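Local coordinates for protein chitinase (Thermococcus kodakarensis KOD1, PDB 5DHD) that hydrolyses chitin as a chitinase with dual catalytic domains, and carries this chitin-binding domain, which probably holds the enzyme on its substrate, at residues N18-V23 and G76-G81; V35-K40 and V60-V65. All coordinates share one frame; numbering follows the deposited sequence.

In the fold
Two antiparallel strand pairings, one from each sheet of a beta sandwich, are compared here. Contact 1 (18-23 with 76-81) joins neighbouring strands in the middle of the four-stranded sheet and is partly buried; contact 2 (35-40 with 60-65) does the same in the five-stranded sheet, is buried and lies nearer the centre of the chain, about 5 Å away against 10 Å for contact 1 (centre to centre). Their inward side chains meet: Phe77 CD1 lies 3.6 Å from Phe62 CE2, and Ala79 packs on Leu39. Aromatic and polar side chains share the work in contact 1, where the side chains of Thr19 and Asn18 bond to the backbone of Gly81. Across contact 2 the side-chain touches are apolar, and polar chemistry appears on its outer side, at Lys36.

Contact 1. Residues N18-V23 and G76-G81; sequences NTEYDV and GFIATG. With PE3 (3,6,9,12,15,18,21,24,27,30,33,36,39-tridecaoxahentetracontane-1,41-diol), chain D.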
ATOM      1  N   ASN A  18     -15.905   7.348  -1.390  1.00 21.72           N
ATOM      2  CA  ASN A  18     -14.706   6.720  -1.956  1.00 19.13           C
ATOM      3  C   ASN A  18     -13.830   6.681  -0.713  1.00 17.93           C
ATOM      4  O   ASN A  18     -14.072   7.434   0.243  1.00 18.78           O
ATOM      5  CB  ASN A  18     -14.069   7.546  -3.071  1.00 19.10           C
ATOM      6  CG  ASN A  18     -14.919   7.528  -4.316  1.00 22.87           C
ATOM      7  OD1 ASN A  18     -15.472   6.489  -4.670  1.00 20.96           O
ATOM      8  ND2 ASN A  18     -15.040   8.674  -4.981  1.00 28.98           N
ATOM      9  N   THR A  19     -12.812   5.836  -0.716  1.00 14.33           N
ATOM     10  CA  THR A  19     -12.012   5.660   0.480  1.00 14.86           C
ATOM     11  C   THR A  19     -10.525   5.894   0.321  1.00 12.00           C
ATOM     12  O   THR A  19      -9.885   5.352  -0.578  1.00 13.52           O
ATOM     13  CB  THR A  19     -12.252   4.240   1.008  1.00 15.34           C
ATOM     14  OG1 THR A  19     -13.666   4.031   1.159  1.00 14.92           O
ATOM     15  CG2 THR A  19     -11.607   4.031   2.358  1.00 14.57           C
ATOM     16  N   GLU A  20      -9.985   6.699   1.227  1.00 12.27           N
ATOM     17  CA  GLU A  20      -8.568   7.019   1.230  1.00 10.90           C
ATOM     18  C   GLU A  20      -7.808   6.108   2.179  1.00 12.52           C
ATOM     19  O   GLU A  20      -8.240   5.866   3.314  1.00 13.38           O
ATOM     20  CB  GLU A  20      -8.334   8.469   1.663  1.00 13.09           C
ATOM     21  CG  GLU A  20      -6.855   8.869   1.775  1.00 13.77           C
ATOM     22  CD  GLU A  20      -6.654  10.380   1.914  1.00 19.39           C
ATOM     23  OE1 GLU A  20      -7.417  11.147   1.301  1.00 21.68           O
ATOM     24  OE2 GLU A  20      -5.715  10.809   2.611  1.00 20.82           O
ATOM     25  N   TYR A  21      -6.679   5.603   1.700  1.00 11.32           N
ATOM     26  CA  TYR A  21      -5.816   4.742   2.491  1.00  9.23           C
ATOM     27  C   TYR A  21      -4.469   5.429   2.601  1.00 11.33           C
ATOM     28  O   TYR A  21      -3.765   5.625   1.602  1.00 12.30           O
ATOM     29  CB  TYR A  21      -5.658   3.365   1.826  1.00 11.44           C
ATOM     30  CG  TYR A  21      -6.951   2.588   1.797  1.00 12.18           C
ATOM     31  CD1 TYR A  21      -7.910   2.842   0.825  1.00 12.74           C
ATOM     32  CD2 TYR A  21      -7.243   1.644   2.793  1.00 12.31           C
ATOM     33  CE1 TYR A  21      -9.138   2.184   0.839  1.00 14.44           C
ATOM     34  CE2 TYR A  21      -8.468   0.981   2.816  1.00 12.91           C
ATOM     35  CZ  TYR A  21      -9.408   1.260   1.831  1.00 13.73           C
ATOM     36  OH  TYR A  21     -10.626   0.604   1.826  1.00 15.25           O
ATOM     37  N   ASP A  22      -4.133   5.831   3.820  1.00 10.67           N
ATOM     38  CA  ASP A  22      -2.868   6.491   4.083  1.00 12.25           C
ATOM     39  C   ASP A  22      -1.997   5.438   4.729  1.00 12.40           C
ATOM     40  O   ASP A  22      -2.310   4.919   5.798  1.00 13.84           O
ATOM     41  CB  ASP A  22      -3.078   7.690   5.004  1.00 12.91           C
ATOM     42  CG  ASP A  22      -3.898   8.770   4.334  1.00 16.67           C
ATOM     43  OD1 ASP A  22      -3.428   9.295   3.316  1.00 18.72           O
ATOM     44  OD2 ASP A  22      -4.993   9.087   4.815  1.00 20.54           O
ATOM     45  N   VAL A  23      -0.905   5.114   4.052  1.00 12.74           N
ATOM     46  CA  VAL A  23      -0.014   4.056   4.492  1.00 13.77           C
ATOM     47  C   VAL A  23       1.349   4.536   4.951  1.00 11.74           C
ATOM     48  O   VAL A  23       1.986   5.346   4.279  1.00 14.51           O
ATOM     49  CB  VAL A  23       0.193   3.064   3.317  1.00 14.36           C
ATOM     50  CG1 VAL A  23       1.143   1.929   3.736  1.00 14.93           C
ATOM     51  CG2 VAL A  23      -1.143   2.516   2.844  1.00 16.46           C
ATOM     52  N   GLY A  76      -0.069   7.193  -0.173  1.00 10.34           N
ATOM     53  CA  GLY A  76      -1.490   6.969  -0.015  1.00 11.39           C
ATOM     54  C   GLY A  76      -2.195   6.814  -1.334  1.00 11.04           C
ATOM     55  O   GLY A  76      -1.626   7.072  -2.400  1.00 11.89           O
ATOM     56  N   PHE A  77      -3.445   6.380  -1.261  1.00 11.09           N
ATOM     57  CA  PHE A  77      -4.244   6.219  -2.458  1.00 10.62           C
ATOM     58  C   PHE A  77      -5.715   6.282  -2.098  1.00 10.71           C
ATOM     59  O   PHE A  77      -6.093   6.162  -0.929  1.00 11.71           O
ATOM     60  CB  PHE A  77      -3.957   4.883  -3.179  1.00 11.76           C
ATOM     61  CG  PHE A  77      -4.208   3.658  -2.343  1.00 11.89           C
ATOM     62  CD1 PHE A  77      -3.220   3.144  -1.514  1.00 12.36           C
ATOM     63  CD2 PHE A  77      -5.433   3.001  -2.423  1.00 13.15           C
ATOM     64  CE1 PHE A  77      -3.454   1.976  -0.761  1.00 12.75           C
ATOM     65  CE2 PHE A  77      -5.675   1.829  -1.683  1.00 12.51           C
ATOM     66  CZ  PHE A  77      -4.689   1.322  -0.855  1.00 11.57           C
ATOM     67  N   ILE A  78      -6.540   6.502  -3.111  1.00 12.03           N
ATOM     68  CA  ILE A  78      -7.979   6.542  -2.922  1.00 13.45           C
ATOM     69  C   ILE A  78      -8.562   5.491  -3.846  1.00 13.14           C
ATOM     70  O   ILE A  78      -8.203   5.424  -5.024  1.00 13.50           O
ATOM     71  CB  ILE A  78      -8.585   7.919  -3.276  1.00 14.99           C
ATOM     72  CG1 ILE A  78      -8.072   8.975  -2.287  1.00 17.33           C
ATOM     73  CG2 ILE A  78     -10.137   7.827  -3.248  1.00 16.72           C
ATOM     74  CD1 ILE A  78      -8.369  10.423  -2.698  1.00 16.91           C
ATOM     75  N   ALA A  79      -9.432   4.646  -3.302  1.00 12.42           N
ATOM     76  CA  ALA A  79     -10.086   3.604  -4.084  1.00 13.06           C
ATOM     77  C   ALA A  79     -11.567   3.957  -4.155  1.00 14.24           C
ATOM     78  O   ALA A  79     -12.122   4.541  -3.223  1.00 14.85           O
ATOM     79  CB  ALA A  79      -9.892   2.224  -3.448  1.00 14.47           C
ATOM     80  N   THR A  80     -12.212   3.611  -5.261  1.00 15.37           N
ATOM     81  CA  THR A  80     -13.624   3.921  -5.418  1.00 15.80           C
ATOM     82  C   THR A  80     -14.478   3.033  -4.528  1.00 15.59           C
ATOM     83  O   THR A  80     -14.167   1.862  -4.313  1.00 17.31           O
ATOM     84  CB  THR A  80     -14.062   3.745  -6.877  1.00 17.44           C
ATOM     85  OG1 THR A  80     -13.871   2.387  -7.282  1.00 18.30           O
ATOM     86  CG2 THR A  80     -13.247   4.684  -7.774  1.00 19.42           C
ATOM     87  N   GLY A  81     -15.557   3.608  -4.008  1.00 16.31           N
ATOM     88  CA  GLY A  81     -16.443   2.851  -3.146  1.00 18.38           C
ATOM     89  C   GLY A  81     -16.078   2.947  -1.677  1.00 17.84           C
ATOM     90  O   GLY A  81     -15.055   3.532  -1.304  1.00 19.03           O
TER
HETATM   91  C42 PE3 D 803      -2.014   8.112  11.182  0.50 46.76           C
HETATM   92  C41 PE3 D 803      -3.023   8.278  12.299  0.50 46.56           C
HETATM   93  O40 PE3 D 803      -3.737   9.491  12.082  0.50 42.36           O
HETATM   94  C39 PE3 D 803      -4.675   9.619  13.142  0.50 32.89           C
HETATM   95  C38 PE3 D 803      -5.494  10.903  12.978  0.50 32.19           C
HETATM   96  O37 PE3 D 803      -6.222  10.870  11.763  0.50 39.32           O
HETATM   97  C36 PE3 D 803      -6.977  12.085  11.625  0.50 38.84           C
HETATM   98  C35 PE3 D 803      -7.778  12.080  10.291  0.50 43.39           C
HETATM   99  O34 PE3 D 803      -6.867  12.047   9.164  0.50 48.02           O
HETATM  100  C33 PE3 D 803      -7.617  12.018   7.931  0.50 50.71           C
HETATM  101  C32 PE3 D 803      -6.649  11.961   6.728  0.50 57.00           C
HETATM  102  O31 PE3 D 803      -5.273  12.095   7.125  0.50 64.97           O
HETATM  103  C30 PE3 D 803      -4.477  12.028   5.955  0.50 57.33           C
HETATM  104  C29 PE3 D 803      -2.998  12.179   6.297  0.50 51.49           C
HETATM  105  O28 PE3 D 803      -2.567  11.071   7.097  0.50 60.41           O
HETATM  106  C27 PE3 D 803      -1.172  11.259   7.348  0.50 60.76           C
HETATM  107  C26 PE3 D 803      -0.619  10.092   8.169  0.50 59.53           C
HETATM  108  O25 PE3 D 803      -0.920   8.834   7.556  0.50 49.51           O
HETATM  109  C24 PE3 D 803      -0.306   7.852   8.384  0.50 47.88           C
HETATM  110  C23 PE3 D 803      -0.537   6.464   7.833  0.50 28.59           C
HETATM  111  O22 PE3 D 803      -0.891   5.556   8.839  0.50 29.03           O
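Asn18 turns its side-chain amide to the backbone of Gly81, whose N donates to Asn18 OD1 (3.0 Å) in the carbonyl plane, on a lone pair. With CG beside its own backbone N (chi1 -71°), the amide oxygen is carried to the Thr80-Gly81 peptide, and OD1 also passes Thr80 CA. Thr19 pairs with Ala79 through two backbone bonds, while its OG1 gives a hydrogen bond to Gly81 O (2.9 Å) and is itself met by Glu83 N, so a buried hydroxyl is gripped twice. Glu20, on the other face of the sheet, lays CB against Ile78 CG1 at 4.0 Å. This is the regular antiparallel pairing inside one sheet of a beta sandwich, the architecture of this cellulose-binding-domain family: side chains alternate between the interior, where Thr19 and Tyr21 point, and the outer face of Glu20 and Asp22. Tyr21 sets CB over one face of the Phe77 ring, 3.7 Å from its centroid, a CH-pi contact; the ring planes differ by only 15°, yet the Tyr21 ring is displaced so far that CB, more than the ring itself, covers Phe77. Replacing Phe77 by an alanine would probably leave Tyr21 CB without the ring it rests on and open a gap toward Phe62 of the opposing sheet. After Tyr21, Asp22 borders the bound polyether, its OD2 3.2 Å from PE3 C30, and Val23 CG2 approaches Phe77 CE1 obliquely.

Contact 2. Residues V35-K40 and V60-V65; sequences VKVKLK and VVFTPV. With PE3 (3,6,9,12,15,18,21,24,27,30,33,36,39-tridecaoxahentetracontane-1,41-diol), chain E.
Val37 points one methyl, CG2, at the edge of the Phe62 ring, near the ring plane and 3.9 Å from CE2. The two side chains lie diagonally on the pairing, since Val37 is bridged to Val60 and Phe62 to Val35. Val35 CB lies 4.3 Å from Phe62 CB, and the valines of the next hydrogen-bonded pair, Val37 and Val60, meet likewise through their CB atoms. Phe62 carries CG beside its backbone N (chi1 -69°), which turns the ring along its strand toward Val37. Farther along, Leu39 crosses Val60 at a slant, Leu39 CD1 to Val60 CG2 at 4.0 Å. These residues of the interior face stand opposite the other sheet, where Phe77 stacks on Phe62 and also touches Val37, as expected for the hydrophobic filling of a beta sandwich.

Lys36 and Val61 form the non-hydrogen-bonded pair between and point to the opposite face of the sheet. Their side chains touch lightly, and the extended lysine then runs outward: its NZ is within hydrogen-bonding distance of four ether oxygens of a bound PE3, more than its three protons can serve singly, and at least one is probably shared; Lys36 NZ to PE3 O16 is 2.9 Å. The polyether curls around the ammonium group much as a crown ether does.

In the backbone, Val35 and Phe62 exchange two nearly straight bonds, Val35 N to Phe62 O being 2.9 Å, and Val37 and Val60 exchange two more. The chemistry is thus divided: the backbone N and O atoms of Val35, Val37, Val60 and Phe62 satisfy one another across the pair, those of Lys36 and Val61 turn to the strands beyond, the inward side chains offer hydrocarbon alone to the opposing sheet, and the outward positive charge is probably stabilised by the ring of ether oxygens.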
ATOM      1  N   VAL A  35       4.155  -2.980  -2.114  1.00 13.31           N
ATOM      2  CA  VAL A  35       2.898  -3.101  -1.391  1.00 13.49           C
ATOM      3  C   VAL A  35       1.835  -3.564  -2.380  1.00 13.88           C
ATOM      4  O   VAL A  35       1.560  -2.887  -3.371  1.00 15.43           O
ATOM      5  CB  VAL A  35       2.491  -1.782  -0.737  1.00 12.78           C
ATOM      6  CG1 VAL A  35       1.054  -1.855  -0.223  1.00 14.75           C
ATOM      7  CG2 VAL A  35       3.425  -1.497   0.426  1.00 15.38           C
ATOM      8  N   LYS A  36       1.255  -4.731  -2.114  1.00 13.50           N
ATOM      9  CA  LYS A  36       0.227  -5.300  -2.974  1.00 12.57           C
ATOM     10  C   LYS A  36      -1.134  -5.135  -2.330  1.00 12.55           C
ATOM     11  O   LYS A  36      -1.350  -5.560  -1.192  1.00 15.01           O
ATOM     12  CB  LYS A  36       0.491  -6.783  -3.240  1.00 17.51           C
ATOM     13  CG  LYS A  36       1.773  -7.059  -3.992  1.00 21.36           C
ATOM     14  CD  LYS A  36       1.748  -8.497  -4.467  1.00 25.76           C
ATOM     15  CE  LYS A  36       2.821  -8.736  -5.479  1.00 41.95           C
ATOM     16  NZ  LYS A  36       2.859 -10.149  -5.927  1.00 35.53           N
ATOM     17  N   VAL A  37      -2.054  -4.540  -3.078  1.00 13.03           N
ATOM     18  CA  VAL A  37      -3.395  -4.268  -2.588  1.00 12.57           C
ATOM     19  C   VAL A  37      -4.458  -5.021  -3.376  1.00 16.16           C
ATOM     20  O   VAL A  37      -4.453  -5.013  -4.608  1.00 15.08           O
ATOM     21  CB  VAL A  37      -3.680  -2.759  -2.687  1.00 12.16           C
ATOM     22  CG1 VAL A  37      -5.084  -2.450  -2.187  1.00 13.60           C
ATOM     23  CG2 VAL A  37      -2.615  -1.973  -1.913  1.00 13.72           C
ATOM     24  N   LYS A  38      -5.364  -5.672  -2.653  1.00 14.98           N
ATOM     25  CA  LYS A  38      -6.465  -6.409  -3.264  1.00 15.44           C
ATOM     26  C   LYS A  38      -7.741  -5.605  -3.051  1.00 16.06           C
ATOM     27  O   LYS A  38      -8.098  -5.287  -1.916  1.00 15.91           O
ATOM     28  CB  LYS A  38      -6.628  -7.786  -2.614  1.00 19.49           C
ATOM     29  CG  LYS A  38      -7.831  -8.600  -3.140  1.00 20.27           C
ATOM     30  CD  LYS A  38      -7.633  -9.033  -4.586  1.00 23.79           C
ATOM     31  CE  LYS A  38      -8.779  -9.930  -5.067  1.00 35.55           C
ATOM     32  NZ  LYS A  38     -10.120  -9.265  -4.967  1.00 47.89           N
ATOM     33  N   LEU A  39      -8.422  -5.273  -4.141  1.00 16.02           N
ATOM     34  CA  LEU A  39      -9.660  -4.505  -4.067  1.00 15.55           C
ATOM     35  C   LEU A  39     -10.865  -5.387  -4.363  1.00 19.51           C
ATOM     36  O   LEU A  39     -10.743  -6.403  -5.046  1.00 21.86           O
ATOM     37  CB  LEU A  39      -9.661  -3.392  -5.120  1.00 17.26           C
ATOM     38  CG  LEU A  39      -8.527  -2.370  -5.115  1.00 18.20           C
ATOM     39  CD1 LEU A  39      -8.737  -1.370  -6.246  1.00 18.40           C
ATOM     40  CD2 LEU A  39      -8.489  -1.666  -3.769  1.00 18.72           C
ATOM     41  N   LYS A  40     -12.027  -4.995  -3.852  1.00 20.19           N
ATOM     42  CA  LYS A  40     -13.249  -5.739  -4.134  1.00 21.40           C
ATOM     43  C   LYS A  40     -13.537  -5.554  -5.620  1.00 22.50           C
ATOM     44  O   LYS A  40     -13.179  -4.530  -6.199  1.00 21.83           O
ATOM     45  CB  LYS A  40     -14.400  -5.157  -3.316  1.00 27.13           C
ATOM     46  CG  LYS A  40     -14.489  -5.674  -1.897  1.00 44.05           C
ATOM     47  CD  LYS A  40     -15.782  -5.209  -1.234  1.00 55.15           C
ATOM     48  CE  LYS A  40     -15.521  -4.123  -0.207  1.00 63.35           C
ATOM     49  NZ  LYS A  40     -16.787  -3.550   0.334  1.00 69.99           N
ATOM     50  N   VAL A  60      -3.203  -4.251  -7.030  1.00 13.55           N
ATOM     51  CA  VAL A  60      -2.698  -2.920  -7.319  1.00 14.44           C
ATOM     52  C   VAL A  60      -1.356  -2.946  -6.600  1.00 15.72           C
ATOM     53  O   VAL A  60      -1.295  -3.184  -5.391  1.00 16.65           O
ATOM     54  CB  VAL A  60      -3.624  -1.799  -6.774  1.00 14.72           C
ATOM     55  CG1 VAL A  60      -3.018  -0.432  -7.112  1.00 17.56           C
ATOM     56  CG2 VAL A  60      -5.006  -1.914  -7.425  1.00 17.20           C
ATOM     57  N   VAL A  61      -0.283  -2.725  -7.351  1.00 15.03           N
ATOM     58  CA  VAL A  61       1.061  -2.780  -6.800  1.00 13.64           C
ATOM     59  C   VAL A  61       1.711  -1.412  -6.679  1.00 13.64           C
ATOM     60  O   VAL A  61       1.865  -0.688  -7.668  1.00 15.24           O
ATOM     61  CB  VAL A  61       1.954  -3.715  -7.668  1.00 17.19           C
ATOM     62  CG1 VAL A  61       3.334  -3.836  -7.063  1.00 17.74           C
ATOM     63  CG2 VAL A  61       1.309  -5.111  -7.785  1.00 20.45           C
ATOM     64  N   PHE A  62       2.095  -1.065  -5.455  1.00 12.70           N
ATOM     65  CA  PHE A  62       2.738   0.210  -5.192  1.00 13.25           C
ATOM     66  C   PHE A  62       4.209  -0.005  -4.876  1.00 13.57           C
ATOM     67  O   PHE A  62       4.574  -0.935  -4.150  1.00 13.46           O
ATOM     68  CB  PHE A  62       2.073   0.937  -4.013  1.00 13.92           C
ATOM     69  CG  PHE A  62       0.684   1.417  -4.309  1.00 11.88           C
ATOM     70  CD1 PHE A  62       0.468   2.553  -5.074  1.00 13.75           C
ATOM     71  CD2 PHE A  62      -0.413   0.718  -3.811  1.00 13.75           C
ATOM     72  CE1 PHE A  62      -0.831   2.995  -5.336  1.00 14.74           C
ATOM     73  CE2 PHE A  62      -1.723   1.161  -4.073  1.00 14.13           C
ATOM     74  CZ  PHE A  62      -1.923   2.290  -4.828  1.00 13.30           C
ATOM     75  N   THR A  63       5.044   0.860  -5.439  1.00 12.25           N
ATOM     76  CA  THR A  63       6.479   0.810  -5.216  1.00 12.26           C
ATOM     77  C   THR A  63       6.954   2.232  -4.931  1.00 13.34           C
ATOM     78  O   THR A  63       6.299   3.206  -5.314  1.00 13.44           O
ATOM     79  CB  THR A  63       7.227   0.188  -6.427  1.00 16.04           C
ATOM     80  OG1 THR A  63       6.802   0.824  -7.641  1.00 16.25           O
ATOM     81  CG2 THR A  63       6.931  -1.308  -6.516  1.00 15.68           C
ATOM     82  N   PRO A  64       8.112   2.370  -4.279  1.00 13.08           N
ATOM     83  CA  PRO A  64       8.613   3.707  -3.956  1.00 12.38           C
ATOM     84  C   PRO A  64       9.135   4.577  -5.076  1.00 14.14           C
ATOM     85  O   PRO A  64       9.683   4.086  -6.064  1.00 15.34           O
ATOM     86  CB  PRO A  64       9.732   3.436  -2.940  1.00 13.06           C
ATOM     87  CG  PRO A  64      10.267   2.083  -3.378  1.00 15.34           C
ATOM     88  CD  PRO A  64       9.012   1.307  -3.776  1.00 14.68           C
ATOM     89  N   VAL A  65       8.930   5.881  -4.916  1.00 14.86           N
ATOM     90  CA  VAL A  65       9.504   6.835  -5.850  1.00 14.60           C
ATOM     91  C   VAL A  65      10.925   6.995  -5.297  1.00 16.97           C
ATOM     92  O   VAL A  65      11.238   6.465  -4.227  1.00 16.49           O
ATOM     93  CB  VAL A  65       8.721   8.184  -5.879  1.00 16.22           C
ATOM     94  CG1 VAL A  65       7.369   7.947  -6.551  1.00 15.96           C
ATOM     95  CG2 VAL A  65       8.544   8.774  -4.473  1.00 14.47           C
TER
HETATM   96  C18 PE3 E 804       1.300 -12.439  -3.786  0.50 26.51           C
HETATM   97  C17 PE3 E 804       2.719 -12.960  -3.606  0.50 30.59           C
HETATM   98  O16 PE3 E 804       3.569 -11.827  -3.658  0.50 32.17           O
HETATM   99  C15 PE3 E 804       4.934 -12.159  -3.497  0.50 35.69           C
HETATM  100  C14 PE3 E 804       5.710 -10.860  -3.596  0.50 39.97           C
HETATM  101  O13 PE3 E 804       5.648 -10.472  -4.959  0.50 35.27           O
HETATM  102  C12 PE3 E 804       6.325  -9.236  -5.089  0.50 38.34           C
HETATM  103  C11 PE3 E 804       6.282  -8.821  -6.555  0.50 39.32           C
HETATM  104  O10 PE3 E 804       4.964  -8.821  -7.077  0.50 46.47           O
HETATM  105  C9  PE3 E 804       5.111  -8.391  -8.428  0.50 44.67           C
HETATM  106  C8  PE3 E 804       3.793  -8.321  -9.188  0.50 43.38           C
HETATM  107  O7  PE3 E 804       2.932  -9.380  -8.797  0.50 36.56           O
HETATM  108  C6  PE3 E 804       1.735  -9.190  -9.540  0.50 43.09           C
HETATM  109  C5  PE3 E 804       0.694 -10.275  -9.251  0.50 37.41           C
HETATM  110  O4  PE3 E 804       0.672 -10.584  -7.865  0.50 41.88           O